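Local atomic coordinates of putative branched-chain amino acid ABC transporter, periplasmic branched-chain amino acid-binding protein (Pseudomonas protegens Pf-5, PDB entry 4RU0), a protein that probably captures a small solute, perhaps a branched-chain amino acid or a related compound, in the periplasm and delivers it to an ABC transporter. Residues F157-A161 with V238-T242; K181-Y187 with E210-V216; I264-A270 with Y286-Y292; S271-D275 with S324-N328. All blocks are in the same frame, centred on the assembly; numbering follows the deposited sequence.

Contact 1: F157-A161 with V238-T242; sequences FYSEA and VFLRT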
# COMPACT_ATOMS: atom_id res chain seq x y z
N PHE A 157 -0.63 -7.22 -4.40
CA PHE A 157 -1.22 -7.18 -5.73
C PHE A 157 -2.04 -8.43 -6.05
O PHE A 157 -2.98 -8.37 -6.85
CB PHE A 157 -0.12 -6.98 -6.78
CG PHE A 157 0.60 -5.67 -6.65
CD1 PHE A 157 -0.12 -4.48 -6.56
CD2 PHE A 157 1.98 -5.61 -6.61
CE1 PHE A 157 0.53 -3.26 -6.44
CE2 PHE A 157 2.65 -4.40 -6.48
CZ PHE A 157 1.92 -3.22 -6.40
N TYR A 158 -1.71 -9.55 -5.43
CA TYR A 158 -2.51 -10.76 -5.61
C TYR A 158 -3.90 -10.54 -5.02
O TYR A 158 -4.91 -10.79 -5.68
CB TYR A 158 -1.85 -11.98 -4.98
CG TYR A 158 -0.82 -12.64 -5.86
CD1 TYR A 158 -0.11 -11.91 -6.80
CD2 TYR A 158 -0.55 -14.01 -5.75
CE1 TYR A 158 0.85 -12.52 -7.61
CE2 TYR A 158 0.40 -14.62 -6.56
CZ TYR A 158 1.10 -13.87 -7.49
OH TYR A 158 2.04 -14.46 -8.29
N SER A 159 -3.96 -10.08 -3.77
CA SER A 159 -5.23 -9.78 -3.14
C SER A 159 -5.99 -8.68 -3.88
O SER A 159 -7.21 -8.71 -3.97
CB SER A 159 -5.03 -9.36 -1.68
OG SER A 159 -4.49 -10.42 -0.92
N GLU A 160 -5.25 -7.70 -4.40
CA GLU A 160 -5.86 -6.59 -5.11
C GLU A 160 -6.64 -7.10 -6.32
O GLU A 160 -7.75 -6.65 -6.58
CB GLU A 160 -4.82 -5.57 -5.57
CG GLU A 160 -5.44 -4.28 -6.09
CD GLU A 160 -4.44 -3.40 -6.81
OE1 GLU A 160 -3.43 -3.93 -7.34
OE2 GLU A 160 -4.66 -2.17 -6.84
N ALA A 161 -6.06 -8.06 -7.03
CA ALA A 161 -6.72 -8.69 -8.16
C ALA A 161 -8.05 -9.27 -7.71
O ALA A 161 -9.08 -9.04 -8.34
CB ALA A 161 -5.84 -9.77 -8.77
N VAL A 238 -12.05 -2.12 -17.54
CA VAL A 238 -10.59 -2.06 -17.67
C VAL A 238 -9.94 -1.90 -16.29
O VAL A 238 -10.23 -0.96 -15.55
CB VAL A 238 -10.13 -0.91 -18.58
CG1 VAL A 238 -8.61 -0.76 -18.53
CG2 VAL A 238 -10.59 -1.16 -20.02
N PHE A 239 -9.09 -2.87 -15.96
CA PHE A 239 -8.26 -2.83 -14.77
C PHE A 239 -6.97 -2.09 -15.15
O PHE A 239 -6.12 -2.63 -15.85
CB PHE A 239 -7.97 -4.25 -14.29
CG PHE A 239 -7.33 -4.33 -12.92
CD1 PHE A 239 -7.27 -3.22 -12.08
CD2 PHE A 239 -6.80 -5.53 -12.47
CE1 PHE A 239 -6.68 -3.31 -10.82
CE2 PHE A 239 -6.21 -5.62 -11.22
CZ PHE A 239 -6.15 -4.51 -10.39
N LEU A 240 -6.84 -0.84 -14.70
CA LEU A 240 -5.73 -0.00 -15.14
C LEU A 240 -4.55 -0.10 -14.19
O LEU A 240 -4.57 0.48 -13.10
CB LEU A 240 -6.18 1.45 -15.27
CG LEU A 240 -5.12 2.38 -15.86
CD1 LEU A 240 -4.79 1.94 -17.27
CD2 LEU A 240 -5.57 3.83 -15.82
N ARG A 241 -3.49 -0.74 -14.64
CA ARG A 241 -2.33 -0.98 -13.79
C ARG A 241 -1.14 -0.36 -14.47
O ARG A 241 -0.17 -0.99 -14.78
CB ARG A 241 -2.13 -2.46 -13.57
CG ARG A 241 -3.34 -3.16 -12.99
CD ARG A 241 -2.99 -4.46 -12.30
NE ARG A 241 -2.23 -4.16 -11.12
CZ ARG A 241 -0.98 -4.51 -10.90
NH1 ARG A 241 -0.39 -4.13 -9.80
NH2 ARG A 241 -0.33 -5.23 -11.77
N THR A 242 -1.26 0.93 -14.68
CA THR A 242 -0.19 1.76 -15.17
C THR A 242 0.48 2.46 -13.99
O THR A 242 0.07 2.29 -12.84
CB THR A 242 -0.71 2.83 -16.16
OG1 THR A 242 -1.84 3.49 -15.58
CG2 THR A 242 -1.12 2.18 -17.47
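Phe157, in the first turn of helix 157-172, meets Arg241 over one face of its ring. Arg241 NH1 stands 3.3 Å from Phe157 CD1, above the rim rather than the centre. The guanidinium plane of Arg241 lies 58° from the Phe157 ring plane, and Arg241 CZ is 4.9 Å from the Phe157 ring centroid, so the geometry is that of an off-centre cation-pi contact. The arginine chain is bent at chi3, and its NH1 ends over the phenylalanine face.

One turn on, Glu160 reaches inward from the helix with CG anti to the backbone N (chi1 -170°) and an extended chain. Its carboxylate passes Arg241 with the planes nearly perpendicular, and Glu160 OE1 to Arg241 NH1, at 3.9 Å, is a long salt bridge. The stronger polar partners lie outside: Glu160 OE2 accepts from Ile268 N, and Arg241 NE pairs with Asp267. Helix 157-172 packs here on the mixed sheet, in its parallel part, within one alpha/beta lobe of a periplasmic binding protein, its axis 12.3 Å from that of strand 237-241 and running at 161° to it. The strand side chains Phe239 and Arg241 point across this gap. Glu160 CD also sits at the edge of the Phe239 ring, 4.1 Å from Phe239 CZ, while Arg241 CD lies over one face of that ring, offset toward the rim.

Ala161 closes the segment, its CA 4.4 Å from Phe239 CE2. Leu200 of helix 197-207 touches both Ala161 and Phe239.

Contact 2: K181-Y187 with E210-V216; sequences KKIATLY and ENIQIPV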
# COMPACT_ATOMS: atom_id res chain seq x y z
N LYS A 181 -18.42 -12.12 -19.42
CA LYS A 181 -17.92 -10.76 -19.33
C LYS A 181 -16.48 -10.68 -19.79
O LYS A 181 -15.75 -11.68 -19.76
CB LYS A 181 -18.05 -10.24 -17.90
CG LYS A 181 -19.48 -10.06 -17.44
CD LYS A 181 -20.16 -8.95 -18.20
CE LYS A 181 -21.68 -9.09 -18.16
NZ LYS A 181 -22.22 -9.04 -16.78
N LYS A 182 -16.06 -9.50 -20.23
CA LYS A 182 -14.67 -9.27 -20.59
C LYS A 182 -14.04 -8.28 -19.63
O LYS A 182 -14.60 -7.22 -19.35
CB LYS A 182 -14.54 -8.76 -22.02
CG LYS A 182 -14.92 -9.75 -23.10
CD LYS A 182 -14.69 -9.15 -24.47
CE LYS A 182 -15.40 -9.92 -25.56
NZ LYS A 182 -15.22 -9.26 -26.89
N ILE A 183 -12.87 -8.64 -19.12
CA ILE A 183 -12.12 -7.76 -18.25
C ILE A 183 -10.72 -7.60 -18.80
O ILE A 183 -9.96 -8.57 -18.88
CB ILE A 183 -12.07 -8.30 -16.81
CG1 ILE A 183 -13.48 -8.44 -16.25
CG2 ILE A 183 -11.21 -7.38 -15.92
CD1 ILE A 183 -13.53 -9.00 -14.85
N ALA A 184 -10.38 -6.39 -19.22
CA ALA A 184 -9.06 -6.12 -19.79
C ALA A 184 -8.15 -5.49 -18.74
O ALA A 184 -8.53 -4.54 -18.06
CB ALA A 184 -9.17 -5.23 -21.02
N THR A 185 -6.94 -6.03 -18.62
CA THR A 185 -5.95 -5.44 -17.74
C THR A 185 -4.89 -4.74 -18.58
O THR A 185 -4.17 -5.39 -19.37
CB THR A 185 -5.30 -6.49 -16.81
OG1 THR A 185 -6.30 -7.05 -15.95
CG2 THR A 185 -4.22 -5.85 -15.95
N LEU A 186 -4.82 -3.42 -18.44
CA LEU A 186 -3.82 -2.61 -19.10
C LEU A 186 -2.68 -2.32 -18.12
O LEU A 186 -2.85 -1.52 -17.19
CB LEU A 186 -4.44 -1.30 -19.60
CG LEU A 186 -3.55 -0.44 -20.50
CD1 LEU A 186 -3.23 -1.19 -21.77
CD2 LEU A 186 -4.23 0.88 -20.81
N TYR A 187 -1.54 -2.97 -18.30
CA TYR A 187 -0.49 -2.90 -17.28
C TYR A 187 0.85 -2.40 -17.81
O TYR A 187 1.29 -2.77 -18.91
CB TYR A 187 -0.29 -4.27 -16.62
CG TYR A 187 0.26 -5.35 -17.53
CD1 TYR A 187 1.64 -5.56 -17.65
CD2 TYR A 187 -0.59 -6.17 -18.28
CE1 TYR A 187 2.14 -6.54 -18.49
CE2 TYR A 187 -0.09 -7.16 -19.12
CZ TYR A 187 1.28 -7.33 -19.22
OH TYR A 187 1.78 -8.31 -20.04
N GLU A 210 -13.61 -13.43 -19.64
CA GLU A 210 -12.50 -13.37 -20.56
C GLU A 210 -11.38 -12.51 -19.97
O GLU A 210 -11.58 -11.34 -19.66
CB GLU A 210 -12.95 -12.83 -21.92
CG GLU A 210 -11.94 -13.04 -23.03
CD GLU A 210 -12.47 -12.61 -24.39
OE1 GLU A 210 -13.69 -12.77 -24.63
OE2 GLU A 210 -11.67 -12.12 -25.21
N ASN A 211 -10.21 -13.10 -19.81
CA ASN A 211 -9.05 -12.44 -19.22
C ASN A 211 -8.13 -11.84 -20.28
O ASN A 211 -7.30 -12.53 -20.85
CB ASN A 211 -8.29 -13.43 -18.34
CG ASN A 211 -7.02 -12.85 -17.75
OD1 ASN A 211 -6.89 -11.63 -17.58
ND2 ASN A 211 -6.07 -13.72 -17.44
N ILE A 212 -8.30 -10.55 -20.55
CA ILE A 212 -7.51 -9.87 -21.57
C ILE A 212 -6.34 -9.13 -20.93
O ILE A 212 -6.54 -8.24 -20.10
CB ILE A 212 -8.38 -8.88 -22.38
CG1 ILE A 212 -9.56 -9.61 -23.03
CG2 ILE A 212 -7.55 -8.16 -23.44
CD1 ILE A 212 -10.52 -8.69 -23.75
N GLN A 213 -5.13 -9.50 -21.31
CA GLN A 213 -3.92 -8.90 -20.74
C GLN A 213 -3.17 -8.05 -21.77
O GLN A 213 -2.70 -8.55 -22.79
CB GLN A 213 -2.99 -10.00 -20.20
CG GLN A 213 -3.54 -10.73 -18.97
CD GLN A 213 -3.67 -9.82 -17.75
OE1 GLN A 213 -3.05 -8.76 -17.68
NE2 GLN A 213 -4.48 -10.24 -16.79
N ILE A 214 -3.07 -6.75 -21.51
CA ILE A 214 -2.49 -5.83 -22.48
C ILE A 214 -1.33 -5.02 -21.90
O ILE A 214 -1.54 -4.12 -21.08
CB ILE A 214 -3.55 -4.85 -23.02
CG1 ILE A 214 -4.75 -5.62 -23.60
CG2 ILE A 214 -2.95 -3.95 -24.07
CD1 ILE A 214 -5.94 -4.73 -23.91
N PRO A 215 -0.09 -5.34 -22.31
CA PRO A 215 1.10 -4.65 -21.81
C PRO A 215 1.31 -3.26 -22.40
O PRO A 215 0.92 -3.01 -23.55
CB PRO A 215 2.25 -5.58 -22.23
CG PRO A 215 1.72 -6.30 -23.42
CD PRO A 215 0.25 -6.48 -23.18
N VAL A 216 1.89 -2.36 -21.62
CA VAL A 216 2.30 -1.05 -22.10
C VAL A 216 3.78 -0.85 -21.83
O VAL A 216 4.20 -0.80 -20.67
CB VAL A 216 1.51 0.09 -21.45
CG1 VAL A 216 2.13 1.43 -21.82
CG2 VAL A 216 0.06 0.05 -21.87
O HOH W 1 -12.53 -10.23 -27.22
O HOH W 2 -7.97 -8.88 -17.06
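Lys181 O accepts from Glu210 N at 2.8 Å, the first of seven backbone hydrogen bonds that pair strands 182-188 and 210-216 in parallel. The donors alternate between strands: Ile183, Thr185 and Tyr187 give to Glu210, Ile212 and Ile214, while Ile212, Ile214 and Val216 give to Ile183, Thr185 and Tyr187. The shortest, Thr185 N to Ile212 O, measures 2.7 Å with an angle of 172° at the hydrogen. The last, Val216 N to Tyr187 O, is more bent at 145°.

Apolar packing follows on the face bearing Ala184, Leu186, Ile212 and Ile214. Leu186 CD1 lies 3.6 Å from Ile214 CG2 and 3.5 Å from Val216 CG2. Helix 224-233 covers this face, whereas helix 197-207 lies against the other, as expected of the three-layer alpha/beta lobes of periplasmic binding proteins; strand 210-216 forms one outer edge of the sheet, and helix 197-207 lies on the connection between the paired strands.

The aromatic contact is on the opposite face. Tyr187 holds CG between its backbone N and carbonyl carbon (chi1 66°), which swings the ring across to the neighbouring strand. Pro215 CA lies over one ring face, 3.8 Å from the Tyr187 centroid, in a CH-pi contact.

Among polar groups, Gln213 runs alongside Thr185, placing OE1 3.3 Å from Thr185 CB, and its NE2 donates to Asn211 OD1. One water lies within bonding distance of Ile183 O, Thr185 OG1 and Asn211 OD1, and cannot donate to every acceptor in reach. A second bridges Lys182 NZ and Glu210 OE2, whose side chains lie alongside each other; Lys182 NZ also bonds to Gln233 O.

Contact 3: I264-A270 with Y286-Y292; sequences IIGDIWA and YLALTPY. With P3G (3,6,9,12,15-pentaoxaheptadecane), chain C.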
# COMPACT_ATOMS: atom_id res chain seq x y z
N ILE A 264 -13.37 2.18 -16.07
CA ILE A 264 -11.95 1.98 -15.83
C ILE A 264 -11.66 2.01 -14.33
O ILE A 264 -12.04 2.96 -13.65
CB ILE A 264 -11.08 3.05 -16.52
CG1 ILE A 264 -11.45 3.18 -18.00
CG2 ILE A 264 -9.59 2.72 -16.36
CD1 ILE A 264 -10.55 4.12 -18.76
N ILE A 265 -11.01 0.97 -13.82
CA ILE A 265 -10.67 0.93 -12.40
C ILE A 265 -9.16 0.87 -12.21
O ILE A 265 -8.51 -0.10 -12.61
CB ILE A 265 -11.31 -0.27 -11.68
CG1 ILE A 265 -12.81 -0.30 -11.93
CG2 ILE A 265 -11.01 -0.20 -10.20
CD1 ILE A 265 -13.51 -1.52 -11.35
N GLY A 266 -8.62 1.90 -11.58
CA GLY A 266 -7.19 1.98 -11.40
C GLY A 266 -6.66 1.17 -10.24
O GLY A 266 -7.34 0.96 -9.22
N ASP A 267 -5.43 0.69 -10.41
CA ASP A 267 -4.61 0.14 -9.33
C ASP A 267 -4.52 1.13 -8.18
O ASP A 267 -4.75 2.33 -8.36
CB ASP A 267 -3.22 -0.20 -9.86
CG ASP A 267 -2.44 -1.08 -8.94
OD1 ASP A 267 -1.78 -0.56 -8.02
OD2 ASP A 267 -2.47 -2.32 -9.15
N ILE A 268 -4.15 0.66 -6.99
CA ILE A 268 -3.99 1.58 -5.86
C ILE A 268 -2.85 2.56 -6.13
O ILE A 268 -2.84 3.66 -5.59
CB ILE A 268 -3.74 0.83 -4.54
CG1 ILE A 268 -2.42 0.06 -4.59
CG2 ILE A 268 -4.91 -0.10 -4.23
CD1 ILE A 268 -1.97 -0.44 -3.24
N TRP A 269 -1.92 2.18 -7.00
CA TRP A 269 -0.83 3.07 -7.37
C TRP A 269 -1.18 3.88 -8.61
O TRP A 269 -0.31 4.41 -9.30
CB TRP A 269 0.46 2.26 -7.59
CG TRP A 269 0.83 1.55 -6.33
CD1 TRP A 269 0.71 0.22 -6.09
CD2 TRP A 269 1.32 2.14 -5.13
NE1 TRP A 269 1.13 -0.06 -4.81
CE2 TRP A 269 1.50 1.11 -4.20
CE3 TRP A 269 1.63 3.45 -4.75
CZ2 TRP A 269 1.98 1.34 -2.91
CZ3 TRP A 269 2.11 3.68 -3.48
CH2 TRP A 269 2.28 2.63 -2.57
N ALA A 270 -2.47 3.97 -8.89
CA ALA A 270 -2.99 4.86 -9.93
C ALA A 270 -4.23 5.55 -9.41
O ALA A 270 -5.15 5.84 -10.16
CB ALA A 270 -3.29 4.07 -11.21
N TYR A 286 -13.68 8.38 -13.61
CA TYR A 286 -12.62 7.41 -13.35
C TYR A 286 -12.71 6.76 -11.97
O TYR A 286 -12.86 7.46 -10.97
CB TYR A 286 -11.26 8.09 -13.52
CG TYR A 286 -10.05 7.24 -13.21
CD1 TYR A 286 -9.60 6.27 -14.10
CD2 TYR A 286 -9.33 7.43 -12.04
CE1 TYR A 286 -8.48 5.50 -13.81
CE2 TYR A 286 -8.21 6.67 -11.75
CZ TYR A 286 -7.79 5.71 -12.64
OH TYR A 286 -6.68 4.96 -12.35
N LEU A 287 -12.63 5.44 -11.93
CA LEU A 287 -12.62 4.71 -10.67
C LEU A 287 -11.20 4.33 -10.26
O LEU A 287 -10.32 4.17 -11.11
CB LEU A 287 -13.48 3.45 -10.76
CG LEU A 287 -14.94 3.63 -11.18
CD1 LEU A 287 -15.69 2.31 -11.11
CD2 LEU A 287 -15.60 4.69 -10.33
N ALA A 288 -10.98 4.16 -8.96
CA ALA A 288 -9.69 3.68 -8.47
C ALA A 288 -9.83 2.92 -7.16
O ALA A 288 -10.69 3.25 -6.34
CB ALA A 288 -8.72 4.84 -8.31
N LEU A 289 -9.00 1.90 -6.97
CA LEU A 289 -8.95 1.16 -5.72
C LEU A 289 -8.02 1.87 -4.73
O LEU A 289 -7.04 2.50 -5.14
CB LEU A 289 -8.48 -0.28 -5.95
CG LEU A 289 -9.34 -1.16 -6.86
CD1 LEU A 289 -8.57 -2.40 -7.29
CD2 LEU A 289 -10.62 -1.56 -6.16
N THR A 290 -8.32 1.76 -3.44
CA THR A 290 -7.45 2.35 -2.42
C THR A 290 -7.56 1.62 -1.09
O THR A 290 -8.65 1.19 -0.70
CB THR A 290 -7.76 3.84 -2.19
OG1 THR A 290 -6.91 4.37 -1.17
CG2 THR A 290 -9.21 4.03 -1.77
N PRO A 291 -6.42 1.44 -0.40
CA PRO A 291 -6.42 0.92 0.96
C PRO A 291 -6.41 2.05 1.98
O PRO A 291 -6.49 1.80 3.19
CB PRO A 291 -5.13 0.11 1.01
CG PRO A 291 -4.21 0.88 0.14
CD PRO A 291 -5.06 1.53 -0.95
N TYR A 292 -6.25 3.27 1.50
CA TYR A 292 -6.30 4.46 2.34
C TYR A 292 -6.97 5.65 1.65
O TYR A 292 -6.29 6.54 1.16
CB TYR A 292 -4.90 4.84 2.83
CG TYR A 292 -3.78 4.43 1.90
CD1 TYR A 292 -3.58 5.08 0.71
CD2 TYR A 292 -2.91 3.42 2.24
CE1 TYR A 292 -2.56 4.74 -0.13
CE2 TYR A 292 -1.89 3.06 1.40
CZ TYR A 292 -1.72 3.72 0.21
OH TYR A 292 -0.71 3.38 -0.64
O3 P3G C . 5.60 6.14 -1.89
C7 P3G C . 5.62 4.73 -1.76
C8 P3G C . 6.58 4.15 -2.78
O4 P3G C . 6.18 2.82 -3.07
C9 P3G C . 6.35 2.51 -4.44
C10 P3G C . 5.12 1.76 -4.91
O5 P3G C . 5.48 0.87 -5.94
C11 P3G C . 4.62 1.00 -7.06
C12 P3G C . 5.23 0.27 -8.24
O6 P3G C . 5.28 1.13 -9.36
C13 P3G C . 6.13 0.63 -10.37
C14 P3G C . 7.45 1.36 -10.30
O7 P3G C . 8.41 0.65 -11.06
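Strands 264-266 and 287-290 run parallel, their axes 4.1 Å apart at 28°, joined by backbone bonds from Leu287 N to Ile264 O, Gly266 N to Leu287 O and Leu289 N to Gly266 O. The middle bond is the odd one: its donor stands well above the carbonyl plane, 39° out of it, at 2.9 Å between Gly266 N and Leu287 O.

Among the side chains, Tyr286 makes the polar link. Its hydroxyl donates to Ala270 O at 2.8 Å, with that oxygen at the ring edge, and so ties the loop after the first strand to the start of the second. The same Tyr286 OH packs against Gly266 CA at 3.2 Å. Ile264 CG2 touches another edge position of the ring, at CE1.

On the sheet face carrying Ile265 and Leu287, Ile265 CG1 meets Leu287 CD1 at 4.0 Å, and its CG2 meets Leu289. Farther along, Ile268 CG2 packs 3.7 Å from Pro291 CD, while Ile268 CG1 backs one face of the Trp269 indole.

Asp267, the partner of Arg241, accepts through OD1 from Trp269 N in an Asx turn that shapes the loop. Trp269 NE1 bonds to Gly135 O. Tyr292 crosses the indole at about a right angle, its OH 3.6 Å from Trp269 CH2. Over the other indole face, centrally placed, lies C10 of the bound polyether, 3.7 Å from Trp269 CZ2. The arrangement is a parallel beta-alpha-beta unit whose loop, following the C-terminal end of a strand, supplies Trp269 to the pocket that holds the polyether P3G here.

Contact 4: S271-D275 with S324-N328; sequences SSSED and SVYYN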
# COMPACT_ATOMS: atom_id res chain seq x y z
N SER A 271 -4.25 5.81 -8.11
CA SER A 271 -5.45 6.27 -7.43
C SER A 271 -5.34 7.68 -6.85
O SER A 271 -6.18 8.09 -6.06
CB SER A 271 -5.81 5.30 -6.30
OG SER A 271 -4.76 5.24 -5.35
N SER A 272 -4.30 8.41 -7.25
CA SER A 272 -4.10 9.76 -6.74
C SER A 272 -4.69 10.84 -7.64
O SER A 272 -4.92 10.61 -8.82
CB SER A 272 -2.62 10.04 -6.53
OG SER A 272 -2.41 11.44 -6.48
N SER A 273 -4.90 12.02 -7.06
CA SER A 273 -5.31 13.20 -7.81
C SER A 273 -4.31 13.52 -8.91
O SER A 273 -4.68 13.87 -10.03
CB SER A 273 -5.45 14.42 -6.88
OG SER A 273 -6.28 14.13 -5.78
N GLU A 274 -3.03 13.38 -8.57
CA GLU A 274 -1.95 13.69 -9.48
C GLU A 274 -1.88 12.72 -10.65
O GLU A 274 -1.32 13.03 -11.70
CB GLU A 274 -0.62 13.69 -8.72
CG GLU A 274 -0.64 14.58 -7.49
CD GLU A 274 0.69 14.64 -6.78
OE1 GLU A 274 1.63 13.94 -7.22
OE2 GLU A 274 0.80 15.38 -5.78
N ASP A 275 -2.46 11.54 -10.47
CA ASP A 275 -2.49 10.55 -11.54
C ASP A 275 -3.51 10.91 -12.60
O ASP A 275 -3.41 10.47 -13.74
CB ASP A 275 -2.80 9.16 -10.98
CG ASP A 275 -1.65 8.58 -10.17
OD1 ASP A 275 -0.49 8.71 -10.60
OD2 ASP A 275 -1.92 8.00 -9.10
N SER A 324 -5.29 14.35 1.40
CA SER A 324 -4.86 13.81 0.12
C SER A 324 -4.45 12.38 0.32
O SER A 324 -4.03 12.01 1.39
CB SER A 324 -3.73 14.62 -0.48
OG SER A 324 -2.46 14.19 -0.05
N VAL A 325 -4.60 11.57 -0.71
CA VAL A 325 -4.38 10.14 -0.60
C VAL A 325 -2.94 9.88 -0.14
O VAL A 325 -2.67 8.97 0.61
CB VAL A 325 -4.79 9.40 -1.90
CG1 VAL A 325 -4.37 7.94 -1.93
CG2 VAL A 325 -6.27 9.53 -2.15
N TYR A 326 -2.04 10.70 -0.63
CA TYR A 326 -0.67 10.66 -0.22
C TYR A 326 -0.51 10.93 1.28
O TYR A 326 0.20 10.21 1.96
CB TYR A 326 0.11 11.68 -1.02
CG TYR A 326 0.24 11.32 -2.47
CD1 TYR A 326 0.54 10.04 -2.84
CD2 TYR A 326 0.08 12.26 -3.46
CE1 TYR A 326 0.68 9.69 -4.17
CE2 TYR A 326 0.21 11.92 -4.79
CZ TYR A 326 0.52 10.63 -5.14
OH TYR A 326 0.66 10.27 -6.45
N TYR A 327 -1.21 11.92 1.79
CA TYR A 327 -1.15 12.23 3.20
C TYR A 327 -1.69 11.10 4.03
O TYR A 327 -1.19 10.79 5.10
CB TYR A 327 -1.89 13.54 3.52
CG TYR A 327 -1.79 13.96 4.95
CD1 TYR A 327 -2.54 13.34 5.92
CD2 TYR A 327 -0.92 14.96 5.34
CE1 TYR A 327 -2.43 13.70 7.23
CE2 TYR A 327 -0.80 15.33 6.65
CZ TYR A 327 -1.57 14.71 7.59
OH TYR A 327 -1.47 15.07 8.90
N ASN A 328 -2.75 10.48 3.55
CA ASN A 328 -3.43 9.44 4.30
C ASN A 328 -2.67 8.12 4.29
O ASN A 328 -2.81 7.32 5.21
CB ASN A 328 -4.85 9.24 3.75
CG ASN A 328 -5.74 10.44 4.01
OD1 ASN A 328 -5.26 11.53 4.31
ND2 ASN A 328 -7.05 10.23 3.89
O HOH W 3 -5.62 12.68 -3.86
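Ser272 and Glu274 both converge on one corner of the Tyr326 ring, and this is the close-packed part of the contact. Ser272 OG comes within 3.2 Å of Tyr326 CE2. Glu274 CD approaches the same Tyr326 CE2 at 3.4 Å, from the ring edge, with carboxylate and ring planes 66° apart. The serine oxygen is already engaged: Ser272 OG, anti to the backbone N (chi1 160°), accepts from Glu274 N at 2.9 Å. In return Ser272 N donates to Asp275 OD2. These reciprocal bonds form a capping box at the start of helix 273-276.

The other side is looser. Val325 points toward the partner segment, but its CG2 reaches no nearer than 4.2 Å to Ser271 O. Between Ser273 and Val325 a water intervenes, 2.5 Å from Ser273 OG and only weakly held by Val325 N at 3.5 Å. Ser324 caps helix 325-348 through its bond from Tyr327 N.

Two capped helix starts thus meet through packing on the Tyr326 ring and through a water, and Gln52 of helix 47-67 adds a polar link between them by bonding to both Ser324 OG and Glu274 OE2.

How the contacts relate
Contacts 1, 2 and 3 belong to one mixed sheet, in which strands 210-216, 182-188, 237-241, 264-266 and 287-290 lie side by side. Contact 2 pairs the first two, contact 3 the last two, and contact 1 sets helix 157-172 against the strand between them. Centres of contacts 1 and 2 are 10 Å apart, those of 1 and 3 about 8 Å, joined by the Arg241 to Asp267 salt bridge. Along the chain contact 2 falls within the span of contact 1, whereas the segments of contacts 3 and 4 alternate. Contact 4, 10 Å from contact 3 between centres, brings helix 325-348 to the loop after strand 264-266 beside the P3G pocket, whose sheet side contacts 1 to 3 build.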